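Local coordinates for protein sugar-phosphate aldolase (Thermotoga maritima, PDB 1PVT) that is a sugar-phosphate aldolase of the class II aldolase and adducin family, with an alpha-beta fold built on a mixed sheet, at residues L129-L134 / K215-L220; H151-I156 / V210-K215; I162-F167 / A188-K193; Y15-K20 / S67-V72. All blocks are in the same frame, centred on the assembly; numbering follows the deposited sequence.

Contact 1: residues L129-L134 / K215-L220; sequences LNLLTL and KAAEIL
With chi1 at -76°, Asn-130 keeps its amide beside its own backbone N and lays it against Glu-218, whose chain leaves CA with CG trans to N and continues extended. Amide and carboxylate planes are only 22° apart, and Asn-130 CG rests 3.7 Å from Glu-218 CB. The polar ends do not bond: Asn-130 ND2 lies 3.4 Å from Glu-218 OE1 at a poor angle. Asn-130 ND2 instead donates a hydrogen bond to OE2 of Glu-214, one turn earlier on the same long helix, and the other carboxylate oxygen of Glu-214 weakly accepts the N-H of Leu-131. A carboxylate suits this place because it answers both a side-chain amide and a backbone N-H at the start of a helix. This is helix-helix packing, in which the axis of 129-134 passes 8.1 Å from that of segment 215-220 of helix 203-224, at 55°. Such closeness calls for a small residue, and Ala-217 supplies it, its CB 4.0 Å from Asn-130 CB. Farther along, Leu-134 and Leu-220 meet methyl to methyl, CD2 to CD2 at 4.1 Å. Met-147 of helix 144-147 lies against both leucines, against Leu-131 and against Ala-217.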
loop_
_atom_site.group_PDB
_atom_site.type_symbol
_atom_site.label_atom_id
_atom_site.label_comp_id
_atom_site.label_asym_id
_atom_site.label_seq_id
_atom_site.Cartn_x
_atom_site.Cartn_y
_atom_site.Cartn_z
ATOM N N LEU A 129 -6.877 -12.683 1.068
ATOM C CA LEU A 129 -7.848 -13.608 1.636
ATOM C C LEU A 129 -7.429 -14.249 2.964
ATOM O O LEU A 129 -8.162 -14.205 3.948
ATOM C CB LEU A 129 -8.121 -14.705 0.615
ATOM C CG LEU A 129 -8.480 -16.075 1.178
ATOM C CD1 LEU A 129 -9.844 -16.006 1.814
ATOM C CD2 LEU A 129 -8.464 -17.113 0.073
ATOM N N ASN A 130 -6.255 -14.858 2.991
ATOM C CA ASN A 130 -5.793 -15.515 4.199
ATOM C C ASN A 130 -5.486 -14.576 5.339
ATOM O O ASN A 130 -5.817 -14.861 6.483
ATOM C CB ASN A 130 -4.567 -16.359 3.890
ATOM C CG ASN A 130 -4.919 -17.637 3.169
ATOM O OD1 ASN A 130 -5.354 -18.604 3.784
ATOM N ND2 ASN A 130 -4.751 -17.644 1.856
ATOM N N LEU A 131 -4.837 -13.459 5.037
ATOM C CA LEU A 131 -4.504 -12.488 6.072
ATOM C C LEU A 131 -5.813 -11.921 6.589
ATOM O O LEU A 131 -5.945 -11.556 7.758
ATOM C CB LEU A 131 -3.646 -11.372 5.489
ATOM C CG LEU A 131 -2.420 -11.031 6.330
ATOM C CD1 LEU A 131 -1.764 -12.302 6.853
ATOM C CD2 LEU A 131 -1.444 -10.248 5.463
ATOM N N LEU A 132 -6.784 -11.864 5.691
ATOM C CA LEU A 132 -8.099 -11.377 6.027
ATOM C C LEU A 132 -8.691 -12.396 6.973
ATOM O O LEU A 132 -9.027 -12.081 8.103
ATOM C CB LEU A 132 -8.938 -11.288 4.764
ATOM C CG LEU A 132 -9.737 -10.015 4.553
ATOM C CD1 LEU A 132 -8.892 -8.781 4.885
ATOM C CD2 LEU A 132 -10.192 -10.005 3.108
ATOM N N THR A 133 -8.802 -13.627 6.500
ATOM C CA THR A 133 -9.346 -14.705 7.304
ATOM C C THR A 133 -8.736 -14.697 8.688
ATOM O O THR A 133 -9.439 -14.721 9.691
ATOM C CB THR A 133 -9.025 -16.057 6.697
ATOM O OG1 THR A 133 -9.504 -16.097 5.355
ATOM C CG2 THR A 133 -9.675 -17.159 7.497
ATOM N N LEU A 134 -7.412 -14.667 8.725
ATOM C CA LEU A 134 -6.657 -14.675 9.971
ATOM C C LEU A 134 -7.027 -13.557 10.939
ATOM O O LEU A 134 -7.090 -13.778 12.145
ATOM C CB LEU A 134 -5.157 -14.641 9.648
ATOM C CG LEU A 134 -4.089 -14.418 10.726
ATOM C CD1 LEU A 134 -3.849 -12.932 10.919
ATOM C CD2 LEU A 134 -4.496 -15.098 12.017
ATOM N N LYS A 215 1.537 -15.824 2.222
ATOM C CA LYS A 215 2.002 -17.192 2.304
ATOM C C LYS A 215 2.091 -17.622 3.748
ATOM O O LYS A 215 1.603 -18.689 4.104
ATOM C CB LYS A 215 3.356 -17.335 1.619
ATOM C CG LYS A 215 3.604 -18.734 1.129
ATOM C CD LYS A 215 4.578 -18.747 -0.039
ATOM C CE LYS A 215 4.711 -20.145 -0.675
ATOM N NZ LYS A 215 5.459 -20.121 -1.986
ATOM N N ALA A 216 2.688 -16.787 4.588
ATOM C CA ALA A 216 2.821 -17.123 5.998
ATOM C C ALA A 216 1.463 -17.280 6.633
ATOM O O ALA A 216 1.246 -18.181 7.426
ATOM C CB ALA A 216 3.588 -16.061 6.717
ATOM N N ALA A 217 0.544 -16.393 6.286
ATOM C CA ALA A 217 -0.788 -16.468 6.850
ATOM C C ALA A 217 -1.400 -17.773 6.415
ATOM O O ALA A 217 -1.971 -18.506 7.217
ATOM C CB ALA A 217 -1.628 -15.324 6.354
ATOM N N GLU A 218 -1.265 -18.066 5.129
ATOM C CA GLU A 218 -1.831 -19.277 4.571
ATOM C C GLU A 218 -1.272 -20.535 5.215
ATOM O O GLU A 218 -2.017 -21.480 5.492
ATOM C CB GLU A 218 -1.599 -19.316 3.071
ATOM C CG GLU A 218 -2.385 -20.408 2.401
ATOM C CD GLU A 218 -2.565 -20.149 0.931
ATOM O OE1 GLU A 218 -2.031 -19.118 0.446
ATOM O OE2 GLU A 218 -3.243 -20.968 0.266
ATOM N N ILE A 219 0.035 -20.551 5.452
ATOM C CA ILE A 219 0.671 -21.697 6.089
ATOM C C ILE A 219 0.161 -21.833 7.523
ATOM O O ILE A 219 -0.144 -22.928 7.983
ATOM C CB ILE A 219 2.203 -21.535 6.129
ATOM C CG1 ILE A 219 2.762 -21.467 4.713
ATOM C CG2 ILE A 219 2.834 -22.708 6.851
ATOM C CD1 ILE A 219 4.263 -21.256 4.659
ATOM N N LEU A 220 0.070 -20.713 8.234
ATOM C CA LEU A 220 -0.410 -20.726 9.610
ATOM C C LEU A 220 -1.784 -21.360 9.644
ATOM O O LEU A 220 -2.032 -22.318 10.378
ATOM C CB LEU A 220 -0.515 -19.304 10.152
ATOM C CG LEU A 220 -1.026 -19.209 11.587
ATOM C CD1 LEU A 220 0.050 -19.707 12.527
ATOM C CD2 LEU A 220 -1.376 -17.783 11.924
#

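Contact 2: residues H151-I156 / V210-K215; sequences HPEVLI and VEILEK
Ile-212 of the long helix 203-224 faces the short helix 152-157, packing one helix of this alpha-beta fold against another by a branched apolar side chain. Its CG2 methyl reaches the backbone of the short helix, 4.0 Å from Val-154 CA, and meets Val-154 CG2 at 4.2 Å. The branch at CB gives Ile-212 one arm for Val-154 and another for Glu-153. That second arm lies against the glutamate chain, which is bent at chi2 (-98°), crosses the isoleucine at about a right angle and sets OE1 3.5 Å from Ile-212 CG1, a van der Waals touch. In this helix pair the Ile-212 contacts are flanked by His-151, whose ring carries Glu-153 CB over one face, 3.5 Å above the plane and offset toward the ring's rim. The ring edge looks toward Ile-212 O, though NE2 of His-151 stays 4.3 Å from that oxygen and makes no hydrogen bond. Ala-216 receives both His-151 and Val-154 on the next turn. On the exposed side, Lys-215 NZ is 6.2 Å from Glu-153 OE1, too far for a salt bridge but perhaps a mild attraction.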
loop_
_atom_site.group_PDB
_atom_site.type_symbol
_atom_site.label_atom_id
_atom_site.label_comp_id
_atom_site.label_asym_id
_atom_site.label_seq_id
_atom_site.Cartn_x
_atom_site.Cartn_y
_atom_site.Cartn_z
ATOM N N HIS A 151 8.408 -19.331 8.440
ATOM C CA HIS A 151 9.443 -19.673 7.482
ATOM C C HIS A 151 10.336 -18.469 7.326
ATOM O O HIS A 151 9.872 -17.328 7.285
ATOM C CB HIS A 151 8.864 -20.091 6.125
ATOM C CG HIS A 151 8.004 -19.055 5.477
ATOM N ND1 HIS A 151 7.849 -18.972 4.109
ATOM C CD2 HIS A 151 7.227 -18.081 6.002
ATOM C CE1 HIS A 151 7.016 -17.989 3.820
ATOM N NE2 HIS A 151 6.624 -17.432 4.952
ATOM N N PRO A 152 11.645 -18.711 7.260
ATOM C CA PRO A 152 12.647 -17.656 7.112
ATOM C C PRO A 152 12.141 -16.483 6.282
ATOM O O PRO A 152 12.140 -15.349 6.741
ATOM C CB PRO A 152 13.810 -18.392 6.466
ATOM C CG PRO A 152 13.743 -19.728 7.161
ATOM C CD PRO A 152 12.259 -20.047 7.136
ATOM N N GLU A 153 11.699 -16.770 5.066
ATOM C CA GLU A 153 11.182 -15.747 4.168
ATOM C C GLU A 153 10.603 -14.495 4.831
ATOM O O GLU A 153 10.826 -13.386 4.354
ATOM C CB GLU A 153 10.123 -16.366 3.250
ATOM C CG GLU A 153 10.682 -17.005 1.979
ATOM C CD GLU A 153 10.592 -16.074 0.774
ATOM O OE1 GLU A 153 9.482 -15.955 0.197
ATOM O OE2 GLU A 153 11.624 -15.455 0.413
ATOM N N VAL A 154 9.861 -14.655 5.921
ATOM C CA VAL A 154 9.268 -13.498 6.586
ATOM C C VAL A 154 10.304 -12.629 7.282
ATOM O O VAL A 154 10.408 -11.428 7.027
ATOM C CB VAL A 154 8.256 -13.923 7.638
ATOM C CG1 VAL A 154 7.430 -12.722 8.063
ATOM C CG2 VAL A 154 7.389 -15.028 7.099
ATOM N N LEU A 155 11.055 -13.264 8.178
ATOM C CA LEU A 155 12.114 -12.634 8.968
ATOM C C LEU A 155 12.937 -11.663 8.119
ATOM O O LEU A 155 13.115 -10.498 8.474
ATOM C CB LEU A 155 13.025 -13.730 9.539
ATOM C CG LEU A 155 12.342 -15.090 9.800
ATOM C CD1 LEU A 155 13.346 -16.124 10.311
ATOM C CD2 LEU A 155 11.218 -14.904 10.802
ATOM N N ILE A 156 13.430 -12.170 6.995
ATOM C CA ILE A 156 14.230 -11.402 6.050
ATOM C C ILE A 156 13.523 -10.131 5.597
ATOM O O ILE A 156 14.050 -9.034 5.743
ATOM C CB ILE A 156 14.545 -12.238 4.785
ATOM C CG1 ILE A 156 15.360 -13.477 5.162
ATOM C CG2 ILE A 156 15.275 -11.379 3.757
ATOM C CD1 ILE A 156 15.546 -14.460 4.020
ATOM N N VAL A 210 3.701 -8.476 0.307
ATOM C CA VAL A 210 2.310 -8.877 0.424
ATOM C C VAL A 210 2.301 -10.384 0.240
ATOM O O VAL A 210 1.858 -11.122 1.116
ATOM C CB VAL A 210 1.456 -8.255 -0.667
ATOM C CG1 VAL A 210 0.074 -8.848 -0.631
ATOM C CG2 VAL A 210 1.387 -6.770 -0.470
ATOM N N GLU A 211 2.810 -10.836 -0.904
ATOM C CA GLU A 211 2.882 -12.263 -1.214
ATOM C C GLU A 211 3.358 -13.050 -0.010
ATOM O O GLU A 211 2.658 -13.928 0.495
ATOM C CB GLU A 211 3.850 -12.508 -2.360
ATOM C CG GLU A 211 3.203 -12.592 -3.695
ATOM C CD GLU A 211 4.154 -13.135 -4.733
ATOM O OE1 GLU A 211 3.688 -13.495 -5.835
ATOM O OE2 GLU A 211 5.371 -13.198 -4.447
ATOM N N ILE A 212 4.560 -12.726 0.450
ATOM C CA ILE A 212 5.157 -13.400 1.597
ATOM C C ILE A 212 4.251 -13.379 2.829
ATOM O O ILE A 212 4.008 -14.423 3.427
ATOM C CB ILE A 212 6.561 -12.806 1.905
ATOM C CG1 ILE A 212 7.505 -13.172 0.756
ATOM C CG2 ILE A 212 7.111 -13.355 3.211
ATOM C CD1 ILE A 212 8.851 -12.528 0.824
ATOM N N LEU A 213 3.739 -12.215 3.212
ATOM C CA LEU A 213 2.847 -12.173 4.359
ATOM C C LEU A 213 1.697 -13.142 4.144
ATOM O O LEU A 213 1.334 -13.908 5.037
ATOM C CB LEU A 213 2.290 -10.772 4.564
ATOM C CG LEU A 213 3.219 -9.823 5.318
ATOM C CD1 LEU A 213 2.439 -8.573 5.705
ATOM C CD2 LEU A 213 3.768 -10.507 6.575
ATOM N N GLU A 214 1.126 -13.109 2.947
ATOM C CA GLU A 214 0.017 -13.993 2.617
ATOM C C GLU A 214 0.406 -15.451 2.809
ATOM O O GLU A 214 -0.300 -16.221 3.462
ATOM C CB GLU A 214 -0.393 -13.805 1.161
ATOM C CG GLU A 214 -1.846 -13.429 0.943
ATOM C CD GLU A 214 -2.808 -14.243 1.775
ATOM O OE1 GLU A 214 -2.852 -14.033 3.007
ATOM O OE2 GLU A 214 -3.522 -15.089 1.197
ATOM N N LYS A 215 1.537 -15.824 2.222
ATOM C CA LYS A 215 2.002 -17.192 2.304
ATOM C C LYS A 215 2.091 -17.622 3.748
ATOM O O LYS A 215 1.603 -18.689 4.104
ATOM C CB LYS A 215 3.356 -17.335 1.619
ATOM C CG LYS A 215 3.604 -18.734 1.129
ATOM C CD LYS A 215 4.578 -18.747 -0.039
ATOM C CE LYS A 215 4.711 -20.145 -0.675
ATOM N NZ LYS A 215 5.459 -20.121 -1.986
#

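Contact 3: residues I162-F167 / A188-K193; sequences ISVVEF and AVLWDK
Ile-162 and Leu-190 make an apolar centre on one face of the sheet, their CD1 methyls 3.7 Å apart. Ile-162 places CG1 between its backbone N and carbonyl carbon, and a trans chi2 then carries CD1 across to the leucine, while its CG2 lies 3.6 Å from Ala-188 CB. Leu-144 of helix 144-147 covers this face, touching Ile-162, Val-164 and Leu-190. The opposite face carries Val-165, Val-189 and Trp-191, with Val-165 CB 4.1 Å from Trp-191 CD1; beta-branched valines fit the extended backbone. Just beyond the strand, the Phe-167 ring lies obliquely to the indole, the planes inclined at 52° and its centroid 5.5 Å from that of the six-membered ring of Trp-191; the closest approach of the two is too short to be trusted. Helix 173-182 packs on this side, Leu-175 against both aromatics and Lys-178 and Lys-182 against Val-165. Strands 163-165 and 188-191 are the two parallel strands of a beta-alpha-beta crossover, the first of them at an end of the mixed sheet. Their backbones are joined by Leu-190 N to Ser-163 O, 2.9 Å and nearly straight at 164°, and by Val-165 N to Leu-190 O, also 2.9 Å but bent to 140°; Asp-192 N adds a weak bond to Val-165 O. At the polar edge Ser-163 OG bonds weakly to Lys-182 O, and exposed Glu-166 forms salt bridges with Lys-178 and Lys-182.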
loop_
_atom_site.group_PDB
_atom_site.type_symbol
_atom_site.label_atom_id
_atom_site.label_comp_id
_atom_site.label_asym_id
_atom_site.label_seq_id
_atom_site.Cartn_x
_atom_site.Cartn_y
_atom_site.Cartn_z
ATOM N N ILE A 162 5.934 -6.789 12.032
ATOM C CA ILE A 162 4.810 -5.946 11.628
ATOM C C ILE A 162 3.973 -5.421 12.782
ATOM O O ILE A 162 4.082 -5.894 13.911
ATOM C CB ILE A 162 3.857 -6.716 10.691
ATOM C CG1 ILE A 162 3.613 -8.118 11.254
ATOM C CG2 ILE A 162 4.438 -6.788 9.298
ATOM C CD1 ILE A 162 2.681 -8.959 10.428
ATOM N N SER A 163 3.115 -4.453 12.478
ATOM C CA SER A 163 2.245 -3.864 13.482
ATOM C C SER A 163 0.826 -3.718 12.949
ATOM O O SER A 163 0.618 -3.503 11.753
ATOM C CB SER A 163 2.785 -2.499 13.889
ATOM O OG SER A 163 2.925 -1.673 12.749
ATOM N N VAL A 164 -0.149 -3.844 13.841
ATOM C CA VAL A 164 -1.546 -3.722 13.460
ATOM C C VAL A 164 -1.976 -2.294 13.728
ATOM O O VAL A 164 -1.366 -1.609 14.537
ATOM C CB VAL A 164 -2.431 -4.666 14.282
ATOM C CG1 VAL A 164 -3.861 -4.569 13.809
ATOM C CG2 VAL A 164 -1.926 -6.085 14.161
ATOM N N VAL A 165 -3.026 -1.850 13.053
ATOM C CA VAL A 165 -3.523 -0.489 13.224
ATOM C C VAL A 165 -5.047 -0.450 13.351
ATOM O O VAL A 165 -5.761 -0.868 12.437
ATOM C CB VAL A 165 -3.106 0.398 12.031
ATOM C CG1 VAL A 165 -3.764 1.767 12.138
ATOM C CG2 VAL A 165 -1.595 0.536 11.992
ATOM N N GLU A 166 -5.541 0.058 14.480
ATOM C CA GLU A 166 -6.981 0.156 14.715
ATOM C C GLU A 166 -7.589 1.015 13.608
ATOM O O GLU A 166 -7.379 2.229 13.551
ATOM C CB GLU A 166 -7.278 0.792 16.079
ATOM C CG GLU A 166 -6.158 0.677 17.114
ATOM C CD GLU A 166 -4.974 1.602 16.816
ATOM O OE1 GLU A 166 -5.207 2.806 16.545
ATOM O OE2 GLU A 166 -3.811 1.128 16.860
ATOM N N PHE A 167 -8.338 0.361 12.728
ATOM C CA PHE A 167 -8.981 1.015 11.599
ATOM C C PHE A 167 -10.211 1.794 12.051
ATOM O O PHE A 167 -11.151 1.215 12.598
ATOM C CB PHE A 167 -9.395 -0.043 10.574
ATOM C CG PHE A 167 -9.621 0.502 9.192
ATOM C CD1 PHE A 167 -8.602 0.474 8.245
ATOM C CD2 PHE A 167 -10.852 1.048 8.838
ATOM C CE1 PHE A 167 -8.807 0.982 6.962
ATOM C CE2 PHE A 167 -11.064 1.558 7.558
ATOM C CZ PHE A 167 -10.041 1.525 6.618
ATOM N N ALA A 188 5.701 -3.036 6.801
ATOM C CA ALA A 188 4.326 -3.475 6.593
ATOM C C ALA A 188 3.427 -3.200 7.795
ATOM O O ALA A 188 3.825 -3.394 8.944
ATOM C CB ALA A 188 4.299 -4.961 6.257
ATOM N N VAL A 189 2.209 -2.751 7.516
ATOM C CA VAL A 189 1.235 -2.474 8.559
ATOM C C VAL A 189 -0.067 -3.156 8.208
ATOM O O VAL A 189 -0.538 -3.041 7.079
ATOM C CB VAL A 189 0.977 -0.965 8.706
ATOM C CG1 VAL A 189 -0.445 -0.714 9.221
ATOM C CG2 VAL A 189 1.989 -0.371 9.672
ATOM N N LEU A 190 -0.645 -3.866 9.172
ATOM C CA LEU A 190 -1.907 -4.560 8.956
ATOM C C LEU A 190 -3.036 -3.719 9.493
ATOM O O LEU A 190 -3.112 -3.520 10.701
ATOM C CB LEU A 190 -1.927 -5.894 9.695
ATOM C CG LEU A 190 -1.120 -7.052 9.136
ATOM C CD1 LEU A 190 -0.904 -8.041 10.245
ATOM C CD2 LEU A 190 -1.836 -7.689 7.954
ATOM N N TRP A 191 -3.899 -3.208 8.616
ATOM C CA TRP A 191 -5.043 -2.427 9.082
ATOM C C TRP A 191 -6.027 -3.476 9.528
ATOM O O TRP A 191 -6.726 -4.069 8.712
ATOM C CB TRP A 191 -5.684 -1.598 7.971
ATOM C CG TRP A 191 -4.831 -0.491 7.454
ATOM C CD1 TRP A 191 -3.640 -0.052 7.969
ATOM C CD2 TRP A 191 -5.095 0.321 6.305
ATOM N NE1 TRP A 191 -3.149 0.982 7.205
ATOM C CE2 TRP A 191 -4.024 1.230 6.179
ATOM C CE3 TRP A 191 -6.131 0.364 5.369
ATOM C CZ2 TRP A 191 -3.964 2.172 5.154
ATOM C CZ3 TRP A 191 -6.068 1.300 4.352
ATOM C CH2 TRP A 191 -4.992 2.191 4.253
ATOM N N ASP A 192 -6.058 -3.716 10.830
ATOM C CA ASP A 192 -6.937 -4.718 11.392
ATOM C C ASP A 192 -8.318 -4.689 10.755
ATOM O O ASP A 192 -9.009 -3.669 10.794
ATOM C CB ASP A 192 -7.048 -4.531 12.905
ATOM C CG ASP A 192 -7.850 -5.631 13.562
ATOM O OD1 ASP A 192 -9.088 -5.634 13.385
ATOM O OD2 ASP A 192 -7.242 -6.497 14.240
ATOM N N LYS A 193 -8.688 -5.816 10.149
ATOM C CA LYS A 193 -9.982 -5.992 9.503
ATOM C C LYS A 193 -10.046 -5.413 8.083
ATOM O O LYS A 193 -11.020 -5.636 7.363
ATOM C CB LYS A 193 -11.073 -5.356 10.367
ATOM C CG LYS A 193 -12.407 -6.062 10.317
ATOM C CD LYS A 193 -12.370 -7.357 11.105
ATOM C CE LYS A 193 -13.734 -8.035 11.098
ATOM N NZ LYS A 193 -13.789 -9.220 12.007
#

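Contact 4: residues Y15-K20 / S67-V72; sequences YWLAIK and SRMREV
Ala-18 points its CB toward the backbone of 69-70, 3.8 Å from Arg-70 CA and 3.9 Å from Arg-70 CB, so the helix surface meets the main chain with little side chain between. Beside it Leu-17 CD2 touches CG of Met-69 at 4.3 Å; Met-69, present as selenomethionine, starts toward the helix, but with chi1 at -55° and a chain folded at chi2 (-52°) its selenium end leads away. Both side chains, flexible and branched apolar residues, also touch Ile-30 of strand 28-34. The contact thus joins the last turn of the N-terminal helix 2-19 to the short helix 69-72, which follows strand 58-63 of the sheet. Arg-68 is the N-cap residue of that short helix, and its O accepts the N-H of Val-72. Arg-68 NE forms a salt-bridging hydrogen bond to Glu-71 OE1, 3.2 Å, the oxygen in the guanidinium plane, while the nitrogen stands above the carboxylate plane. Arg-70, extended out from the contact, lays NH2 over a face of the Arg-68 guanidinium, 3.7 Å above the plane and near its rim; the glutamate probably eases the closeness of the two charges. From the N-terminal helix, Gln-11 bonds to Val-72 O.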
loop_
_atom_site.group_PDB
_atom_site.type_symbol
_atom_site.label_atom_id
_atom_site.label_comp_id
_atom_site.label_asym_id
_atom_site.label_seq_id
_atom_site.Cartn_x
_atom_site.Cartn_y
_atom_site.Cartn_z
ATOM N N TYR A 15 -1.416 -6.514 -12.152
ATOM C CA TYR A 15 -1.749 -7.780 -12.787
ATOM C C TYR A 15 -1.574 -8.947 -11.841
ATOM O O TYR A 15 -2.508 -9.705 -11.599
ATOM C CB TYR A 15 -0.872 -8.028 -14.000
ATOM C CG TYR A 15 -1.131 -9.376 -14.609
ATOM C CD1 TYR A 15 -2.317 -9.626 -15.289
ATOM C CD2 TYR A 15 -0.220 -10.423 -14.452
ATOM C CE1 TYR A 15 -2.601 -10.884 -15.798
ATOM C CE2 TYR A 15 -0.491 -11.692 -14.954
ATOM C CZ TYR A 15 -1.692 -11.918 -15.628
ATOM O OH TYR A 15 -2.004 -13.177 -16.115
ATOM N N TRP A 16 -0.370 -9.102 -11.310
ATOM C CA TRP A 16 -0.115 -10.201 -10.405
ATOM C C TRP A 16 -1.033 -10.218 -9.206
ATOM O O TRP A 16 -1.406 -11.274 -8.701
ATOM C CB TRP A 16 1.340 -10.170 -9.980
ATOM C CG TRP A 16 2.149 -10.756 -11.056
ATOM C CD1 TRP A 16 2.804 -10.098 -12.060
ATOM C CD2 TRP A 16 2.237 -12.148 -11.360
ATOM N NE1 TRP A 16 3.287 -10.999 -12.983
ATOM C CE2 TRP A 16 2.951 -12.266 -12.577
ATOM C CE3 TRP A 16 1.772 -13.313 -10.720
ATOM C CZ2 TRP A 16 3.212 -13.504 -13.170
ATOM C CZ3 TRP A 16 2.030 -14.539 -11.307
ATOM C CH2 TRP A 16 2.747 -14.627 -12.524
ATOM N N LEU A 17 -1.399 -9.030 -8.763
ATOM C CA LEU A 17 -2.299 -8.848 -7.633
ATOM C C LEU A 17 -3.666 -9.488 -7.963
ATOM O O LEU A 17 -4.240 -10.224 -7.150
ATOM C CB LEU A 17 -2.461 -7.339 -7.388
ATOM C CG LEU A 17 -2.229 -6.673 -6.032
ATOM C CD1 LEU A 17 -1.269 -7.469 -5.198
ATOM C CD2 LEU A 17 -1.686 -5.270 -6.263
ATOM N N ALA A 18 -4.168 -9.201 -9.165
ATOM C CA ALA A 18 -5.456 -9.713 -9.625
ATOM C C ALA A 18 -5.425 -11.201 -9.943
ATOM O O ALA A 18 -6.293 -11.956 -9.518
ATOM C CB ALA A 18 -5.913 -8.933 -10.850
ATOM N N ILE A 19 -4.413 -11.620 -10.689
ATOM C CA ILE A 19 -4.288 -13.016 -11.080
ATOM C C ILE A 19 -4.123 -13.946 -9.895
ATOM O O ILE A 19 -4.583 -15.072 -9.943
ATOM C CB ILE A 19 -3.091 -13.226 -12.027
ATOM C CG1 ILE A 19 -3.334 -14.437 -12.909
ATOM C CG2 ILE A 19 -1.815 -13.439 -11.232
ATOM C CD1 ILE A 19 -4.315 -14.194 -14.007
ATOM N N LYS A 20 -3.460 -13.496 -8.836
ATOM C CA LYS A 20 -3.277 -14.362 -7.684
ATOM C C LYS A 20 -4.367 -14.133 -6.664
ATOM O O LYS A 20 -4.308 -14.640 -5.547
ATOM C CB LYS A 20 -1.895 -14.163 -7.076
ATOM C CG LYS A 20 -0.816 -14.579 -8.043
ATOM C CD LYS A 20 0.566 -14.548 -7.435
ATOM C CE LYS A 20 0.720 -15.601 -6.363
ATOM N NZ LYS A 20 2.091 -15.607 -5.787
ATOM N N SER A 67 -10.686 2.333 -9.365
ATOM C CA SER A 67 -9.736 1.501 -10.085
ATOM C C SER A 67 -9.653 0.086 -9.525
ATOM O O SER A 67 -9.622 -0.132 -8.304
ATOM C CB SER A 67 -8.337 2.140 -10.090
ATOM O OG SER A 67 -7.685 1.980 -8.846
ATOM N N ARG A 68 -9.623 -0.865 -10.456
ATOM C CA ARG A 68 -9.542 -2.277 -10.155
ATOM C C ARG A 68 -8.277 -2.808 -10.790
ATOM O O ARG A 68 -8.013 -2.577 -11.964
ATOM C CB ARG A 68 -10.775 -2.978 -10.706
ATOM C CG ARG A 68 -12.022 -2.594 -9.951
ATOM C CD ARG A 68 -13.283 -3.150 -10.583
ATOM N NE ARG A 68 -13.704 -2.370 -11.742
ATOM C CZ ARG A 68 -14.959 -1.983 -11.968
ATOM N NH1 ARG A 68 -15.932 -2.298 -11.112
ATOM N NH2 ARG A 68 -15.241 -1.287 -13.063
HETATM N N MSE A 69 -7.492 -3.516 -9.994
HETATM C CA MSE A 69 -6.233 -4.065 -10.453
HETATM C C MSE A 69 -6.336 -4.863 -11.738
HETATM O O MSE A 69 -5.414 -4.839 -12.558
HETATM C CB MSE A 69 -5.620 -4.946 -9.367
HETATM C CG MSE A 69 -5.451 -4.245 -8.036
HETATM SE SE MSE A 69 -4.497 -2.527 -8.120
HETATM C CE MSE A 69 -6.021 -1.345 -8.377
ATOM N N ARG A 70 -7.452 -5.567 -11.922
ATOM C CA ARG A 70 -7.613 -6.403 -13.111
ATOM C C ARG A 70 -7.791 -5.529 -14.311
ATOM O O ARG A 70 -7.925 -6.017 -15.428
ATOM C CB ARG A 70 -8.813 -7.341 -12.976
ATOM C CG ARG A 70 -10.179 -6.673 -13.048
ATOM C CD ARG A 70 -11.314 -7.710 -13.120
ATOM N NE ARG A 70 -12.618 -7.087 -13.348
ATOM C CZ ARG A 70 -13.408 -6.624 -12.382
ATOM N NH1 ARG A 70 -13.028 -6.726 -11.111
ATOM N NH2 ARG A 70 -14.568 -6.046 -12.688
ATOM N N GLU A 71 -7.775 -4.223 -14.058
ATOM C CA GLU A 71 -7.933 -3.225 -15.104
ATOM C C GLU A 71 -6.748 -2.267 -15.207
ATOM O O GLU A 71 -6.294 -1.968 -16.312
ATOM C CB GLU A 71 -9.217 -2.430 -14.877
ATOM C CG GLU A 71 -10.453 -3.306 -14.740
ATOM C CD GLU A 71 -11.758 -2.545 -14.971
ATOM O OE1 GLU A 71 -11.978 -1.497 -14.313
ATOM O OE2 GLU A 71 -12.566 -3.010 -15.813
ATOM N N VAL A 72 -6.228 -1.792 -14.079
ATOM C CA VAL A 72 -5.118 -0.863 -14.159
ATOM C C VAL A 72 -3.882 -1.509 -14.762
ATOM O O VAL A 72 -2.957 -0.816 -15.190
ATOM C CB VAL A 72 -4.772 -0.248 -12.782
ATOM C CG1 VAL A 72 -5.860 -0.569 -11.779
ATOM C CG2 VAL A 72 -3.400 -0.711 -12.328
#

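From the N terminus, contact 4 comes first and closes a loop rich in strands, binding the end of helix 2-19 to helix 69-72 before any other contact opens. The remaining three are nested: contact 1 opens at 129-134, contact 2 at 151-156 and contact 3 at 162-167. Contact 3 closes first, on strand 188-191; contacts 2 and 1 close later, on adjoining parts of helix 203-224 that share Lys-215. None cross. That helix gathers helices 129-134 and 152-157, and its Leu-213 packs on Ala-188 and on Ile-162, at the start of the sheet-end strand pair. A salt bridge from Lys-20 to Glu-211 ties contact 4 to contact 2.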